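Local coordinates for protein putative mandelate racemase (Zymomonas mobilis, PDB 2OX4) that binds magnesium and probably acts as a lyase (dehydratase) or racemase of the enolase superfamily, at residues Ala72-Leu77 and Phe297-Lys302. Residues are numbered along the deposited sequence; the frame is centred on the assembly and turned at random.
Sequences AIWEKL and FTEFKK
The carboxylate of Glu299 lies over one face of the Trp74 indole, the two planes 13° apart. Glu299 OE1 sits 3.3 Å from Trp74 CZ2, offset toward the rim of the benzo ring, and Glu299 CD follows at 3.4 Å from the same CZ2. The rest of the acid's chain joins in: Glu299 CB reaches 3.9 Å from Trp74 NE1. The chain is bent at chi2 (77°), and the two side chains cross at about a right angle. Beside the pyrrole part, Thr298 CB comes obliquely to 4.1 Å from Trp74 CD1, the two side chains sliding past each other in opposite directions. No hydrogen bond links the segments; one aromatic side chain carries the contact, the nearest CA atoms, those of Trp74 and Thr298, being 8.1 Å apart. It joins helix 70-79 of the N-terminal capping domain to helix 296-309 of the C-terminal barrel domain, the two-domain build of the mandelate racemase family, away from the magnesium site. With CG anti to the backbone N (chi1 -156°), Trp74 spans the interval between the helices, and its NE1 bonds to Gly295 O just ahead of the second helix. An alanine in its place is likely to open a gap between the domains and leave Gly295 O without this donor and the Glu299 carboxylate without its flat neighbour. Arg272 forms a salt bridge with Glu299 OE2 and a cation-pi contact with Trp74, probably offsetting the acid's charge near the ring. Thr298 OG1 is held by Asp99 and Trp103 of helix 89-110, which also packs against Trp74 through Phe92 and Ile95.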
# COMPACT_ATOMS: atom_id res chain seq x y z
N ALA C 72 -7.52 33.89 13.04
CA ALA C 72 -7.01 33.75 14.41
C ALA C 72 -8.09 33.24 15.35
O ALA C 72 -7.81 32.42 16.24
CB ALA C 72 -6.45 35.08 14.93
N ILE C 73 -9.31 33.73 15.19
CA ILE C 73 -10.38 33.29 16.07
C ILE C 73 -10.71 31.81 15.81
O ILE C 73 -10.90 31.05 16.75
CB ILE C 73 -11.65 34.17 15.95
CG1 ILE C 73 -11.37 35.60 16.47
CG2 ILE C 73 -12.81 33.54 16.74
CD1 ILE C 73 -12.41 36.64 16.01
N TRP C 74 -10.76 31.41 14.54
CA TRP C 74 -11.05 30.01 14.18
C TRP C 74 -9.99 29.13 14.83
O TRP C 74 -10.32 28.13 15.45
CB TRP C 74 -11.02 29.82 12.66
CG TRP C 74 -11.85 28.64 12.15
CD1 TRP C 74 -13.09 28.70 11.55
CD2 TRP C 74 -11.47 27.26 12.16
NE1 TRP C 74 -13.51 27.43 11.20
CE2 TRP C 74 -12.53 26.53 11.56
CE3 TRP C 74 -10.34 26.56 12.61
CZ2 TRP C 74 -12.50 25.13 11.42
CZ3 TRP C 74 -10.30 25.17 12.47
CH2 TRP C 74 -11.37 24.47 11.88
N GLU C 75 -8.73 29.53 14.71
CA GLU C 75 -7.64 28.74 15.28
C GLU C 75 -7.68 28.73 16.81
O GLU C 75 -7.36 27.73 17.43
CB GLU C 75 -6.28 29.23 14.75
CG GLU C 75 -5.04 28.41 15.23
CD GLU C 75 -4.81 27.09 14.47
OE1 GLU C 75 -5.64 26.67 13.63
OE2 GLU C 75 -3.75 26.45 14.72
N LYS C 76 -8.06 29.86 17.42
CA LYS C 76 -8.27 29.93 18.87
C LYS C 76 -9.35 28.97 19.36
O LYS C 76 -9.13 28.20 20.29
CB LYS C 76 -8.60 31.37 19.29
CG LYS C 76 -8.82 31.59 20.79
CD LYS C 76 -9.22 33.05 21.04
CE LYS C 76 -9.65 33.29 22.48
NZ LYS C 76 -9.93 34.74 22.72
N LEU C 77 -10.52 29.00 18.74
CA LEU C 77 -11.58 28.02 19.04
C LEU C 77 -11.15 26.57 18.81
O LEU C 77 -11.58 25.68 19.54
CB LEU C 77 -12.87 28.35 18.31
CG LEU C 77 -13.47 29.70 18.76
CD1 LEU C 77 -14.75 30.02 18.00
CD2 LEU C 77 -13.73 29.71 20.31
N PHE C 297 -17.94 29.95 6.83
CA PHE C 297 -17.36 30.37 5.54
C PHE C 297 -15.86 30.05 5.43
O PHE C 297 -15.39 29.62 4.38
CB PHE C 297 -17.50 31.88 5.35
CG PHE C 297 -18.91 32.34 5.05
CD1 PHE C 297 -19.58 33.18 5.94
CD2 PHE C 297 -19.52 31.99 3.85
CE1 PHE C 297 -20.85 33.65 5.66
CE2 PHE C 297 -20.81 32.45 3.57
CZ PHE C 297 -21.47 33.28 4.47
N THR C 298 -15.14 30.29 6.52
CA THR C 298 -13.67 30.14 6.54
C THR C 298 -13.28 28.71 6.17
O THR C 298 -12.42 28.48 5.29
CB THR C 298 -13.12 30.54 7.93
OG1 THR C 298 -13.39 31.93 8.15
CG2 THR C 298 -11.60 30.30 8.02
N GLU C 299 -13.94 27.75 6.80
CA GLU C 299 -13.59 26.35 6.60
C GLU C 299 -14.24 25.75 5.36
O GLU C 299 -13.64 24.93 4.68
CB GLU C 299 -13.92 25.53 7.85
CG GLU C 299 -13.27 24.13 7.88
CD GLU C 299 -11.80 24.15 8.24
OE1 GLU C 299 -11.20 25.24 8.38
OE2 GLU C 299 -11.22 23.05 8.40
N PHE C 300 -15.48 26.15 5.07
CA PHE C 300 -16.15 25.73 3.82
C PHE C 300 -15.24 25.99 2.63
O PHE C 300 -15.07 25.12 1.77
CB PHE C 300 -17.44 26.52 3.62
CG PHE C 300 -18.23 26.12 2.39
CD1 PHE C 300 -19.31 25.24 2.51
CD2 PHE C 300 -17.94 26.65 1.13
CE1 PHE C 300 -20.08 24.89 1.40
CE2 PHE C 300 -18.69 26.28 0.00
CZ PHE C 300 -19.76 25.41 0.14
N LYS C 301 -14.66 27.18 2.58
CA LYS C 301 -13.77 27.56 1.49
C LYS C 301 -12.57 26.63 1.41
O LYS C 301 -12.21 26.16 0.33
CB LYS C 301 -13.31 29.01 1.65
CG LYS C 301 -12.82 29.66 0.37
CD LYS C 301 -12.94 31.17 0.42
CE LYS C 301 -11.73 31.85 -0.19
NZ LYS C 301 -11.54 31.46 -1.62
N LYS C 302 -11.95 26.38 2.56
CA LYS C 302 -10.79 25.47 2.62
C LYS C 302 -11.14 24.05 2.17
O LYS C 302 -10.35 23.40 1.47
CB LYS C 302 -10.19 25.47 4.04
CG LYS C 302 -9.70 26.87 4.49
CD LYS C 302 -9.11 26.90 5.91
CE LYS C 302 -8.78 28.35 6.32
NZ LYS C 302 -8.20 28.44 7.69